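Long-range contacts in phosphotriesterase, putative (Deinococcus radiodurans, PDB 4J35), which probably hydrolyses lactones at a centre of two divalent metals and was the template for engineering organophosphate hydrolysis activity: residues Ser48-Ala53 with Glu84-Gln89; Arg54-Arg59 with His288-Ser293; Thr175-Gly180 with Ile202-Gly207. The protein carries 7 engineered substitutions. One frame throughout, in Å; residues are numbered along the deposited sequence.

From the N terminus, helix 42-58 comes first, and it serves two of the contacts. Its residues 48-53 pack on residues 84-89, at the end of helix 76-86, so that interaction 1 closes a short loop that holds strand 61-66 and most of helix 76-86. Residues 54-59, from its C-terminal end into the loop, meet residues 288-293, and interaction 2 closes a far longer loop that crosses the first. The two meet, for example where Thr52 CG2 lies 3.6 Å from Pro289 CG. Interaction 3, 175-180 with 202-207, falls wholly within that long loop. It links loops after two neighbouring strands at the metal centre, about 27 Å from interaction 1 between centres.

Interaction 1 of 3, residues Ser48-Ala53 with Glu84-Gln89; sequences SCTETA and EATGLQ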
ATOM      1  N   SER A  48     -11.846 -10.461 -14.004  1.00 45.08           N
ATOM      2  CA  SER A  48     -12.306  -9.368 -13.163  1.00 39.72           C
ATOM      3  C   SER A  48     -11.219  -8.294 -12.992  1.00 40.92           C
ATOM      4  O   SER A  48     -11.490  -7.098 -13.101  1.00 34.32           O
ATOM      5  CB  SER A  48     -12.722  -9.927 -11.806  1.00 48.19           C
ATOM      6  OG  SER A  48     -13.291  -8.917 -10.998  1.00 54.80           O
ATOM      7  N   CYS A  49      -9.993  -8.737 -12.732  1.00 36.98           N
ATOM      8  CA  CYS A  49      -8.855  -7.831 -12.509  1.00 31.18           C
ATOM      9  C   CYS A  49      -8.446  -7.046 -13.769  1.00 35.29           C
ATOM     10  O   CYS A  49      -8.123  -5.869 -13.676  1.00 34.13           O
ATOM     11  CB  CYS A  49      -7.654  -8.626 -11.961  1.00 29.67           C
ATOM     12  SG  CYS A  49      -7.952  -9.248 -10.338  1.00 34.24           S
ATOM     13  N   THR A  50      -8.473  -7.686 -14.941  1.00 35.43           N
ATOM     14  CA  THR A  50      -8.205  -6.989 -16.207  1.00 38.42           C
ATOM     15  C   THR A  50      -9.310  -5.983 -16.566  1.00 38.16           C
ATOM     16  O   THR A  50      -9.052  -4.932 -17.150  1.00 41.69           O
ATOM     17  CB  THR A  50      -8.043  -7.956 -17.400  1.00 48.37           C
ATOM     18  OG1 THR A  50      -9.236  -8.720 -17.550  1.00 59.97           O
ATOM     19  CG2 THR A  50      -6.840  -8.889 -17.214  1.00 44.36           C
ATOM     20  N   GLU A  51     -10.549  -6.332 -16.252  1.00 38.42           N
ATOM     21  CA  GLU A  51     -11.670  -5.408 -16.412  1.00 50.57           C
ATOM     22  C   GLU A  51     -11.379  -4.134 -15.562  1.00 42.84           C
ATOM     23  O   GLU A  51     -11.514  -2.992 -16.037  1.00 37.81           O
ATOM     24  CB  GLU A  51     -12.955  -6.140 -15.984  1.00 49.99           C
ATOM     25  CG  GLU A  51     -14.293  -5.455 -16.257  1.00 63.54           C
ATOM     26  CD  GLU A  51     -14.744  -5.530 -17.731  1.00 78.69           C
ATOM     27  OE1 GLU A  51     -13.978  -6.063 -18.570  1.00 83.66           O
ATOM     28  OE2 GLU A  51     -15.868  -5.048 -18.043  1.00 74.00           O
ATOM     29  N   THR A  52     -10.957  -4.336 -14.318  1.00 41.94           N
ATOM     30  CA  THR A  52     -10.715  -3.213 -13.405  1.00 37.60           C
ATOM     31  C   THR A  52      -9.521  -2.396 -13.888  1.00 36.46           C
ATOM     32  O   THR A  52      -9.546  -1.153 -13.888  1.00 36.51           O
ATOM     33  CB  THR A  52     -10.488  -3.710 -11.965  1.00 39.28           C
ATOM     34  OG1 THR A  52     -11.715  -4.223 -11.452  1.00 36.71           O
ATOM     35  CG2 THR A  52      -9.993  -2.565 -11.044  1.00 33.33           C
ATOM     36  N   ALA A  53      -8.474  -3.089 -14.328  1.00 34.52           N
ATOM     37  CA  ALA A  53      -7.318  -2.399 -14.871  1.00 36.09           C
ATOM     38  C   ALA A  53      -7.726  -1.535 -16.060  1.00 40.28           C
ATOM     39  O   ALA A  53      -7.228  -0.433 -16.257  1.00 38.94           O
ATOM     40  CB  ALA A  53      -6.251  -3.381 -15.306  1.00 32.63           C
ATOM     41  N   GLU A  84       0.447  -7.465 -18.325  1.00 47.88           N
ATOM     42  CA  GLU A  84       0.719  -7.777 -19.728  1.00 52.88           C
ATOM     43  C   GLU A  84      -0.561  -7.826 -20.562  1.00 52.09           C
ATOM     44  O   GLU A  84      -0.535  -7.592 -21.776  1.00 51.58           O
ATOM     45  CB  GLU A  84       1.469  -9.112 -19.849  1.00 59.29           C
ATOM     46  CG  GLU A  84       2.911  -9.085 -19.330  1.00 61.35           C
ATOM     47  CD  GLU A  84       3.616 -10.444 -19.430  1.00 59.66           C
ATOM     48  OE1 GLU A  84       2.940 -11.451 -19.732  1.00 65.50           O
ATOM     49  OE2 GLU A  84       4.848 -10.501 -19.212  1.00 65.26           O
ATOM     50  N   ALA A  85      -1.692  -8.120 -19.929  1.00 48.31           N
ATOM     51  CA  ALA A  85      -2.952  -8.165 -20.660  1.00 53.35           C
ATOM     52  C   ALA A  85      -3.528  -6.759 -20.924  1.00 56.52           C
ATOM     53  O   ALA A  85      -4.233  -6.559 -21.899  1.00 57.04           O
ATOM     54  CB  ALA A  85      -3.959  -9.027 -19.916  1.00 51.34           C
ATOM     55  N   THR A  86      -3.210  -5.780 -20.076  1.00 38.23           N
ATOM     56  CA  THR A  86      -3.883  -4.487 -20.136  1.00 43.03           C
ATOM     57  C   THR A  86      -2.983  -3.295 -20.391  1.00 47.78           C
ATOM     58  O   THR A  86      -3.455  -2.245 -20.832  1.00 50.20           O
ATOM     59  CB  THR A  86      -4.597  -4.209 -18.820  1.00 45.23           C
ATOM     60  OG1 THR A  86      -3.621  -4.116 -17.777  1.00 49.10           O
ATOM     61  CG2 THR A  86      -5.571  -5.327 -18.507  1.00 40.66           C
ATOM     62  N   GLY A  87      -1.702  -3.438 -20.079  1.00 48.18           N
ATOM     63  CA  GLY A  87      -0.775  -2.332 -20.150  1.00 48.57           C
ATOM     64  C   GLY A  87      -0.705  -1.531 -18.867  1.00 52.43           C
ATOM     65  O   GLY A  87       0.073  -0.595 -18.779  1.00 45.18           O
ATOM     66  N   LEU A  88      -1.515  -1.882 -17.872  1.00 48.51           N
ATOM     67  CA  LEU A  88      -1.412  -1.239 -16.569  1.00 40.90           C
ATOM     68  C   LEU A  88      -0.099  -1.672 -15.895  1.00 42.46           C
ATOM     69  O   LEU A  88       0.210  -2.859 -15.824  1.00 44.33           O
ATOM     70  CB  LEU A  88      -2.590  -1.631 -15.674  1.00 45.85           C
ATOM     71  CG  LEU A  88      -2.607  -0.956 -14.293  1.00 36.24           C
ATOM     72  CD1 LEU A  88      -3.058   0.486 -14.457  1.00 38.35           C
ATOM     73  CD2 LEU A  88      -3.462  -1.662 -13.332  1.00 33.05           C
ATOM     74  N   GLN A  89       0.672  -0.701 -15.427  1.00 41.26           N
ATOM     75  CA  GLN A  89       1.921  -0.972 -14.730  1.00 40.73           C
ATOM     76  C   GLN A  89       1.627  -1.297 -13.267  1.00 35.26           C
ATOM     77  O   GLN A  89       0.840  -0.600 -12.618  1.00 36.63           O
ATOM     78  CB  GLN A  89       2.870   0.225 -14.862  1.00 36.11           C
ATOM     79  CG  GLN A  89       3.390   0.356 -16.301  1.00 42.00           C
ATOM     80  CD  GLN A  89       4.055   1.687 -16.650  1.00 51.64           C
ATOM     81  OE1 GLN A  89       3.788   2.730 -16.053  1.00 47.23           O
ATOM     82  NE2 GLN A  89       4.917   1.645 -17.653  1.00 47.33           N
TER
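Thr86 fits its methyl group against Thr50 and the CB of Ala53, and these three residues form the middle of the contact. CG2 of Thr86 lies 3.8 Å from both CB and the carbonyl O of Thr50, while the two threonine side chains cross at a slant. Both have the same first torsion (chi1 59° in Thr50 and 63° in Thr86), which tucks each hydroxyl between its own backbone N and carbonyl carbon and turns each methyl outward to its neighbour. The Thr50 hydroxyl is thereby held to its own helix, hydrogen-bonded to the carbonyl oxygens of Leu46 and Ala47, and its CG2 also meets the CB of Ala85 at 4.0 Å. The contact joins helix 42-58 to the C-terminal end of helix 76-86, consecutive outer helices of the TIM barrel on either side of strand 61-66 in the sequence. At this end Thr86 forms an ST turn: its OG1 accepts from Leu88 N at 3.1 Å, nearly straight at 165°, and is also hydrogen-bonded to the carbonyl O of Val82. Between them Gly87 takes a positive phi, and the chain leaves the helix. The turn sets Leu88 facing Ala53, whose CB touches Leu88 CD2 at 3.8 Å and Thr86 OG1 at 3.7 Å. Replacing Thr86 by an alanine would probably leave Leu88 N without its acceptor and open a gap between the two segments, where the methyl group meets Thr50 and Ala53. Beyond Ala53, the side chain of Leu88 also rests on Trp267 of strand 266-269.

Interaction 2 of 3, residues Arg54-Arg59 with His288-Ser293; sequences RALLAR and HPLHIS
Pro289, Leu290 and Ser293 meet the C-terminal end of helix 42-58 and the residue after it, through Ala55, Leu56 and Arg59. His288 starts a type I turn leading into helix 291-303; its ND1 accepts from Leu290 N at 3.3 Å, a capping bond tilted out of the imidazole plane. Pro289 follows, with its carbonyl O 3.3 Å from Leu56 CD2 and its ring carbon CB near the same methyl. Leu290 CD2 touches both Ala55 CB, at 3.7 Å, and Leu56 CD2, at 3.9 Å, whereas CD1 lies 3.8 Å above the guanidinium plane of Arg59, offset toward its rim. The CB of Leu290 also sits over a guanidinium face, and the two side chains cross at about a right angle. One turn on, Ser293 sets its CB alongside Arg59 CD at 3.8 Å, at the edge of the guanidinium group. Arg59, its CG anti to the carbonyl carbon (chi1 -71°), runs extended from CG to NE, which carries CD past Ser293 and the guanidinium across Leu290. A water links Ser293 OG, at 2.6 Å, to the carbonyl O of Arg59. The guanidinium is held at two points: NH1 donates to Ala55 O within its own segment (148°), and NE forms a salt bridge with Asp294. Cohesion between the segments thus rests on apolar contacts and one water, and the Asp294 salt bridge ties Arg59 to the same helix.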
ATOM      1  N   ARG A  54      -8.608  -2.049 -16.903  1.00 39.29           N
ATOM      2  CA  ARG A  54      -9.026  -1.244 -18.038  1.00 37.76           C
ATOM      3  C   ARG A  54      -9.772  -0.004 -17.614  1.00 33.84           C
ATOM      4  O   ARG A  54      -9.622   1.046 -18.238  1.00 41.84           O
ATOM      5  CB  ARG A  54      -9.897  -2.071 -18.985  1.00 43.52           C
ATOM      6  CG  ARG A  54      -9.095  -3.051 -19.727  1.00 45.01           C
ATOM      7  CD  ARG A  54      -9.919  -3.942 -20.672  1.00 56.06           C
ATOM      8  NE  ARG A  54      -9.087  -5.046 -21.148  1.00 71.89           N
ATOM      9  CZ  ARG A  54      -7.942  -4.889 -21.805  1.00 75.39           C
ATOM     10  NH1 ARG A  54      -7.495  -3.678 -22.094  1.00 71.69           N
ATOM     11  NH2 ARG A  54      -7.233  -5.939 -22.181  1.00 78.66           N
ATOM     12  N   ALA A  55     -10.617  -0.127 -16.599  1.00 34.47           N
ATOM     13  CA  ALA A  55     -11.345   1.019 -16.102  1.00 30.25           C
ATOM     14  C   ALA A  55     -10.385   2.092 -15.545  1.00 37.30           C
ATOM     15  O   ALA A  55     -10.641   3.295 -15.633  1.00 37.76           O
ATOM     16  CB  ALA A  55     -12.322   0.593 -15.044  1.00 33.75           C
ATOM     17  N   LEU A  56      -9.287   1.655 -14.964  1.00 37.66           N
ATOM     18  CA  LEU A  56      -8.322   2.597 -14.419  1.00 31.09           C
ATOM     19  C   LEU A  56      -7.585   3.294 -15.532  1.00 28.46           C
ATOM     20  O   LEU A  56      -7.442   4.512 -15.537  1.00 36.75           O
ATOM     21  CB  LEU A  56      -7.330   1.866 -13.484  1.00 35.53           C
ATOM     22  CG  LEU A  56      -7.921   1.444 -12.146  1.00 36.09           C
ATOM     23  CD1 LEU A  56      -6.960   0.499 -11.335  1.00 37.44           C
ATOM     24  CD2 LEU A  56      -8.237   2.682 -11.316  1.00 37.06           C
ATOM     25  N   LEU A  57      -7.107   2.531 -16.500  1.00 35.03           N
ATOM     26  CA  LEU A  57      -6.459   3.128 -17.641  1.00 31.71           C
ATOM     27  C   LEU A  57      -7.381   4.157 -18.335  1.00 44.26           C
ATOM     28  O   LEU A  57      -6.931   5.220 -18.775  1.00 40.83           O
ATOM     29  CB  LEU A  57      -6.018   2.053 -18.620  1.00 42.07           C
ATOM     30  CG  LEU A  57      -4.850   1.176 -18.192  1.00 43.03           C
ATOM     31  CD1 LEU A  57      -4.826  -0.070 -19.047  1.00 48.26           C
ATOM     32  CD2 LEU A  57      -3.545   1.942 -18.344  1.00 41.53           C
ATOM     33  N   ALA A  58      -8.673   3.859 -18.403  1.00 47.13           N
ATOM     34  CA  ALA A  58      -9.634   4.809 -18.965  1.00 46.47           C
ATOM     35  C   ALA A  58      -9.624   6.119 -18.183  1.00 44.44           C
ATOM     36  O   ALA A  58      -9.951   7.176 -18.712  1.00 45.32           O
ATOM     37  CB  ALA A  58     -11.054   4.205 -18.977  1.00 40.29           C
ATOM     38  N   ARG A  59      -9.234   6.077 -16.921  1.00 38.88           N
ATOM     39  CA  ARG A  59      -9.315   7.293 -16.134  1.00 41.06           C
ATOM     40  C   ARG A  59      -7.956   8.011 -16.067  1.00 39.65           C
ATOM     41  O   ARG A  59      -7.801   8.985 -15.345  1.00 43.81           O
ATOM     42  CB  ARG A  59      -9.867   6.969 -14.753  1.00 45.74           C
ATOM     43  CG  ARG A  59     -11.362   6.602 -14.787  1.00 37.91           C
ATOM     44  CD  ARG A  59     -11.758   5.871 -13.524  1.00 42.04           C
ATOM     45  NE  ARG A  59     -13.207   5.762 -13.389  1.00 48.92           N
ATOM     46  CZ  ARG A  59     -13.970   4.984 -14.148  1.00 46.95           C
ATOM     47  NH1 ARG A  59     -13.435   4.272 -15.133  1.00 36.17           N
ATOM     48  NH2 ARG A  59     -15.282   4.956 -13.941  1.00 38.20           N
ATOM     49  N   HIS A 288     -13.612   1.036  -3.816  1.00 31.51           N
ATOM     50  CA  HIS A 288     -13.183   0.413  -5.055  1.00 32.40           C
ATOM     51  C   HIS A 288     -12.343   1.391  -5.817  1.00 31.54           C
ATOM     52  O   HIS A 288     -12.396   2.590  -5.574  1.00 35.22           O
ATOM     53  CB  HIS A 288     -14.440   0.028  -5.895  1.00 36.90           C
ATOM     54  CG  HIS A 288     -15.240   1.212  -6.327  1.00 39.78           C
ATOM     55  ND1 HIS A 288     -14.904   1.971  -7.425  1.00 36.67           N
ATOM     56  CD2 HIS A 288     -16.334   1.795  -5.785  1.00 38.23           C
ATOM     57  CE1 HIS A 288     -15.780   2.953  -7.560  1.00 39.25           C
ATOM     58  NE2 HIS A 288     -16.650   2.873  -6.567  1.00 34.18           N
ATOM     59  N   PRO A 289     -11.506   0.905  -6.726  1.00 33.12           N
ATOM     60  CA  PRO A 289     -10.425   1.798  -7.188  1.00 36.56           C
ATOM     61  C   PRO A 289     -10.768   2.916  -8.178  1.00 34.91           C
ATOM     62  O   PRO A 289      -9.874   3.611  -8.644  1.00 33.72           O
ATOM     63  CB  PRO A 289      -9.443   0.831  -7.838  1.00 35.96           C
ATOM     64  CG  PRO A 289     -10.291  -0.341  -8.227  1.00 32.52           C
ATOM     65  CD  PRO A 289     -11.279  -0.486  -7.130  1.00 35.19           C
ATOM     66  N   LEU A 290     -12.040   3.096  -8.522  1.00 32.00           N
ATOM     67  CA  LEU A 290     -12.425   4.186  -9.400  1.00 32.32           C
ATOM     68  C   LEU A 290     -12.947   5.405  -8.638  1.00 32.50           C
ATOM     69  O   LEU A 290     -13.280   6.439  -9.237  1.00 36.19           O
ATOM     70  CB  LEU A 290     -13.574   3.672 -10.350  1.00 32.46           C
ATOM     71  CG  LEU A 290     -13.287   2.299 -10.944  1.00 32.28           C
ATOM     72  CD1 LEU A 290     -14.499   1.820 -11.818  1.00 35.15           C
ATOM     73  CD2 LEU A 290     -12.068   2.319 -11.805  1.00 35.07           C
ATOM     74  N   HIS A 291     -13.125   5.245  -7.335  1.00 32.55           N
ATOM     75  CA  HIS A 291     -13.719   6.255  -6.471  1.00 32.53           C
ATOM     76  C   HIS A 291     -12.890   7.549  -6.422  1.00 35.40           C
ATOM     77  O   HIS A 291     -13.442   8.650  -6.455  1.00 32.94           O
ATOM     78  CB  HIS A 291     -13.900   5.636  -5.089  1.00 34.68           C
ATOM     79  CG  HIS A 291     -14.331   6.588  -4.016  1.00 39.86           C
ATOM     80  ND1 HIS A 291     -15.370   7.477  -4.170  1.00 41.20           N
ATOM     81  CD2 HIS A 291     -13.884   6.753  -2.753  1.00 40.37           C
ATOM     82  CE1 HIS A 291     -15.542   8.152  -3.050  1.00 38.52           C
ATOM     83  NE2 HIS A 291     -14.644   7.739  -2.175  1.00 39.78           N
ATOM     84  N   ILE A 292     -11.569   7.449  -6.484  1.00 42.48           N
ATOM     85  CA  ILE A 292     -10.772   8.651  -6.274  1.00 32.63           C
ATOM     86  C   ILE A 292     -10.908   9.498  -7.544  1.00 35.86           C
ATOM     87  O   ILE A 292     -11.258  10.673  -7.495  1.00 35.42           O
ATOM     88  CB  ILE A 292      -9.311   8.358  -5.950  1.00 32.41           C
ATOM     89  CG1 ILE A 292      -9.220   8.084  -4.459  1.00 32.38           C
ATOM     90  CG2 ILE A 292      -8.455   9.542  -6.363  1.00 41.77           C
ATOM     91  CD1 ILE A 292      -7.866   7.483  -4.011  1.00 31.97           C
ATOM     92  N   SER A 293     -10.723   8.846  -8.689  1.00 41.57           N
ATOM     93  CA  SER A 293     -10.943   9.487  -9.976  1.00 42.30           C
ATOM     94  C   SER A 293     -12.346  10.091 -10.145  1.00 37.15           C
ATOM     95  O   SER A 293     -12.468  11.249 -10.569  1.00 39.16           O
ATOM     96  CB  SER A 293     -10.652   8.520 -11.109  1.00 40.66           C
ATOM     97  OG  SER A 293      -9.334   8.016 -11.029  1.00 42.92           O
TER
HETATM   98  O   HOH W   1      -7.891   9.805 -12.256  1.00 39.10           O

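Interaction 3 of 3, residues Thr175-Gly180 with Ile202-Gly207; sequences THTQDG and IGHMDG. Engineered in segment 175-180: Asp179 (natural residue Glu). With CO (cobalt (II) ion), chain B.
His176 and His204 share one cobalt ion. ND1 of His176 binds it at 2.1 Å, and NE2 of His204 is the second imidazole nitrogen on the same metal. The two rings stand almost perpendicular, their planes at 83°, and ND1 of His176 lies at the edge of the His204 ring. The chi1 of 165° in His176 sets CG opposite the backbone N, and this brings ND1 to the cobalt, beside His204. Second-shell bonds fix how both rings are turned: NE2 of His176 donates in its ring plane to Gln178 OE1 at 2.8 Å, and ND1 of His204 is hydrogen-bonded to Asp227.

Hydrogen bonds join the two loops directly. Gly203 N donates to Thr175 OG1 at 2.9 Å, nearly straight at 170°, and that hydroxyl is bonded in turn to Gln186. Thr177 OG1 donates to Gly203 O at 2.7 Å. A water adds a further bridge, giving hydrogens to Thr177 O and His204 O and accepting one from Gly180 N.

Close packing completes the contact: Gly203 CA approaches Thr175 O at 3.1 Å, where a CB would clash, and Ile202 CG2 touches Thr177 CG2.

Loops following adjacent parallel strands of the TIM barrel thus supply two histidines of the binuclear metal centre of the phosphotriesterase family, in a cobalt site that also includes Lys143.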
ATOM      1  N   THR A 175       3.925   1.692   4.230  1.00 28.61           N
ATOM      2  CA  THR A 175       3.516   1.041   5.456  1.00 29.24           C
ATOM      3  C   THR A 175       2.009   0.926   5.660  1.00 35.21           C
ATOM      4  O   THR A 175       1.199   1.547   4.966  1.00 34.70           O
ATOM      5  CB  THR A 175       4.079   1.716   6.711  1.00 29.07           C
ATOM      6  OG1 THR A 175       3.302   2.868   7.037  1.00 30.86           O
ATOM      7  CG2 THR A 175       5.525   2.122   6.494  1.00 31.03           C
ATOM      8  N   HIS A 176       1.685   0.063   6.627  1.00 36.71           N
ATOM      9  CA  HIS A 176       0.363  -0.075   7.190  1.00 28.03           C
ATOM     10  C   HIS A 176       0.405   0.440   8.631  1.00 33.87           C
ATOM     11  O   HIS A 176       1.295   0.062   9.391  1.00 36.99           O
ATOM     12  CB  HIS A 176      -0.014  -1.576   7.182  1.00 37.06           C
ATOM     13  CG  HIS A 176      -1.199  -1.947   8.042  1.00 35.93           C
ATOM     14  ND1 HIS A 176      -2.410  -2.335   7.531  1.00 36.43           N
ATOM     15  CD2 HIS A 176      -1.305  -2.086   9.391  1.00 38.09           C
ATOM     16  CE1 HIS A 176      -3.235  -2.646   8.519  1.00 36.59           C
ATOM     17  NE2 HIS A 176      -2.591  -2.498   9.654  1.00 41.26           N
ATOM     18  N   THR A 177      -0.530   1.310   8.986  1.00 33.32           N
ATOM     19  CA  THR A 177      -0.761   1.668  10.379  1.00 35.52           C
ATOM     20  C   THR A 177      -2.125   1.129  10.783  1.00 37.78           C
ATOM     21  O   THR A 177      -3.068   1.120   9.986  1.00 37.15           O
ATOM     22  CB  THR A 177      -0.702   3.208  10.649  1.00 34.28           C
ATOM     23  OG1 THR A 177      -1.650   3.901   9.823  1.00 35.94           O
ATOM     24  CG2 THR A 177       0.692   3.762  10.361  1.00 35.90           C
ATOM     25  N   GLN A 178      -2.233   0.678  12.024  1.00 41.12           N
ATOM     26  CA  GLN A 178      -3.456   0.049  12.511  1.00 39.18           C
ATOM     27  C   GLN A 178      -4.289   1.071  13.299  1.00 46.30           C
ATOM     28  O   GLN A 178      -3.793   1.707  14.226  1.00 46.90           O
ATOM     29  CB  GLN A 178      -3.074  -1.151  13.373  1.00 38.93           C
ATOM     30  CG  GLN A 178      -4.219  -1.975  13.916  1.00 41.54           C
ATOM     31  CD  GLN A 178      -4.953  -2.746  12.831  1.00 55.91           C
ATOM     32  OE1 GLN A 178      -4.384  -3.072  11.788  1.00 50.35           O
ATOM     33  NE2 GLN A 178      -6.223  -3.036  13.071  1.00 62.47           N
ATOM     34  N   ASP A 179      -5.551   1.225  12.917  1.00 39.90           N
ATOM     35  CA  ASP A 179      -6.485   2.137  13.587  1.00 47.77           C
ATOM     36  C   ASP A 179      -5.909   3.542  13.876  1.00 48.11           C
ATOM     37  O   ASP A 179      -6.089   4.080  14.961  1.00 60.10           O
ATOM     38  CB  ASP A 179      -7.037   1.488  14.874  1.00 61.54           C
ATOM     39  CG  ASP A 179      -8.043   2.376  15.605  1.00 76.13           C
ATOM     40  OD1 ASP A 179      -9.213   2.499  15.155  1.00 76.73           O
ATOM     41  OD2 ASP A 179      -7.662   2.946  16.653  1.00 93.56           O
ATOM     42  N   GLY A 180      -5.240   4.144  12.891  1.00 42.20           N
ATOM     43  CA  GLY A 180      -4.837   5.535  12.988  1.00 47.39           C
ATOM     44  C   GLY A 180      -3.815   5.807  14.082  1.00 52.23           C
ATOM     45  O   GLY A 180      -3.816   6.888  14.658  1.00 45.34           O
ATOM     46  N   ILE A 202       4.122   6.671   4.739  1.00 32.03           N
ATOM     47  CA  ILE A 202       3.505   6.096   5.920  1.00 28.72           C
ATOM     48  C   ILE A 202       2.050   5.949   5.584  1.00 28.31           C
ATOM     49  O   ILE A 202       1.395   6.934   5.235  1.00 31.36           O
ATOM     50  CB  ILE A 202       3.583   6.993   7.135  1.00 35.23           C
ATOM     51  CG1 ILE A 202       5.062   7.302   7.464  1.00 35.04           C
ATOM     52  CG2 ILE A 202       2.860   6.362   8.323  1.00 28.99           C
ATOM     53  CD1 ILE A 202       5.936   6.021   7.767  1.00 35.98           C
ATOM     54  N   GLY A 203       1.559   4.730   5.687  1.00 29.16           N
ATOM     55  CA  GLY A 203       0.215   4.447   5.211  1.00 31.23           C
ATOM     56  C   GLY A 203      -0.923   4.534   6.198  1.00 32.64           C
ATOM     57  O   GLY A 203      -0.741   4.629   7.404  1.00 35.12           O
ATOM     58  N   HIS A 204      -2.131   4.471   5.635  1.00 33.58           N
ATOM     59  CA  HIS A 204      -3.383   4.507   6.375  1.00 29.25           C
ATOM     60  C   HIS A 204      -3.490   5.693   7.334  1.00 32.53           C
ATOM     61  O   HIS A 204      -4.133   5.602   8.394  1.00 35.34           O
ATOM     62  CB  HIS A 204      -3.623   3.160   7.108  1.00 33.55           C
ATOM     63  CG  HIS A 204      -3.504   1.939   6.241  1.00 32.41           C
ATOM     64  ND1 HIS A 204      -3.726   1.949   4.879  1.00 32.84           N
ATOM     65  CD2 HIS A 204      -3.189   0.660   6.552  1.00 30.25           C
ATOM     66  CE1 HIS A 204      -3.566   0.722   4.397  1.00 28.29           C
ATOM     67  NE2 HIS A 204      -3.227  -0.075   5.391  1.00 30.75           N
ATOM     68  N   MET A 205      -2.907   6.818   6.937  1.00 34.44           N
ATOM     69  CA  MET A 205      -2.910   8.013   7.769  1.00 34.08           C
ATOM     70  C   MET A 205      -4.234   8.707   7.772  1.00 42.77           C
ATOM     71  O   MET A 205      -4.470   9.576   8.593  1.00 44.34           O
ATOM     72  CB  MET A 205      -1.771   8.954   7.364  1.00 37.69           C
ATOM     73  CG  MET A 205      -0.430   8.390   7.723  1.00 36.27           C
ATOM     74  SD  MET A 205      -0.078   8.536   9.523  1.00 38.67           S
ATOM     75  CE  MET A 205      -0.201  10.307   9.704  1.00 36.90           C
ATOM     76  N   ASP A 206      -5.132   8.299   6.872  1.00 31.73           N
ATOM     77  CA  ASP A 206      -6.474   8.818   6.903  1.00 37.38           C
ATOM     78  C   ASP A 206      -7.277   8.221   8.041  1.00 41.83           C
ATOM     79  O   ASP A 206      -8.379   8.667   8.335  1.00 45.11           O
ATOM     80  CB  ASP A 206      -7.163   8.565   5.562  1.00 36.95           C
ATOM     81  CG  ASP A 206      -7.009   7.150   5.058  1.00 42.08           C
ATOM     82  OD1 ASP A 206      -6.049   6.447   5.420  1.00 35.04           O
ATOM     83  OD2 ASP A 206      -7.876   6.715   4.261  1.00 37.43           O
ATOM     84  N   GLY A 207      -6.740   7.193   8.671  1.00 40.78           N
ATOM     85  CA  GLY A 207      -7.406   6.565   9.799  1.00 39.48           C
ATOM     86  C   GLY A 207      -7.463   7.434  11.047  1.00 49.46           C
ATOM     87  O   GLY A 207      -8.119   7.073  12.022  1.00 43.58           O
TER
HETATM   88 CO    CO B 401      -2.972  -2.061   5.479  1.00 31.63          CO
HETATM   89  O   HOH W   2      -4.930   3.488  10.225  1.00 40.98           O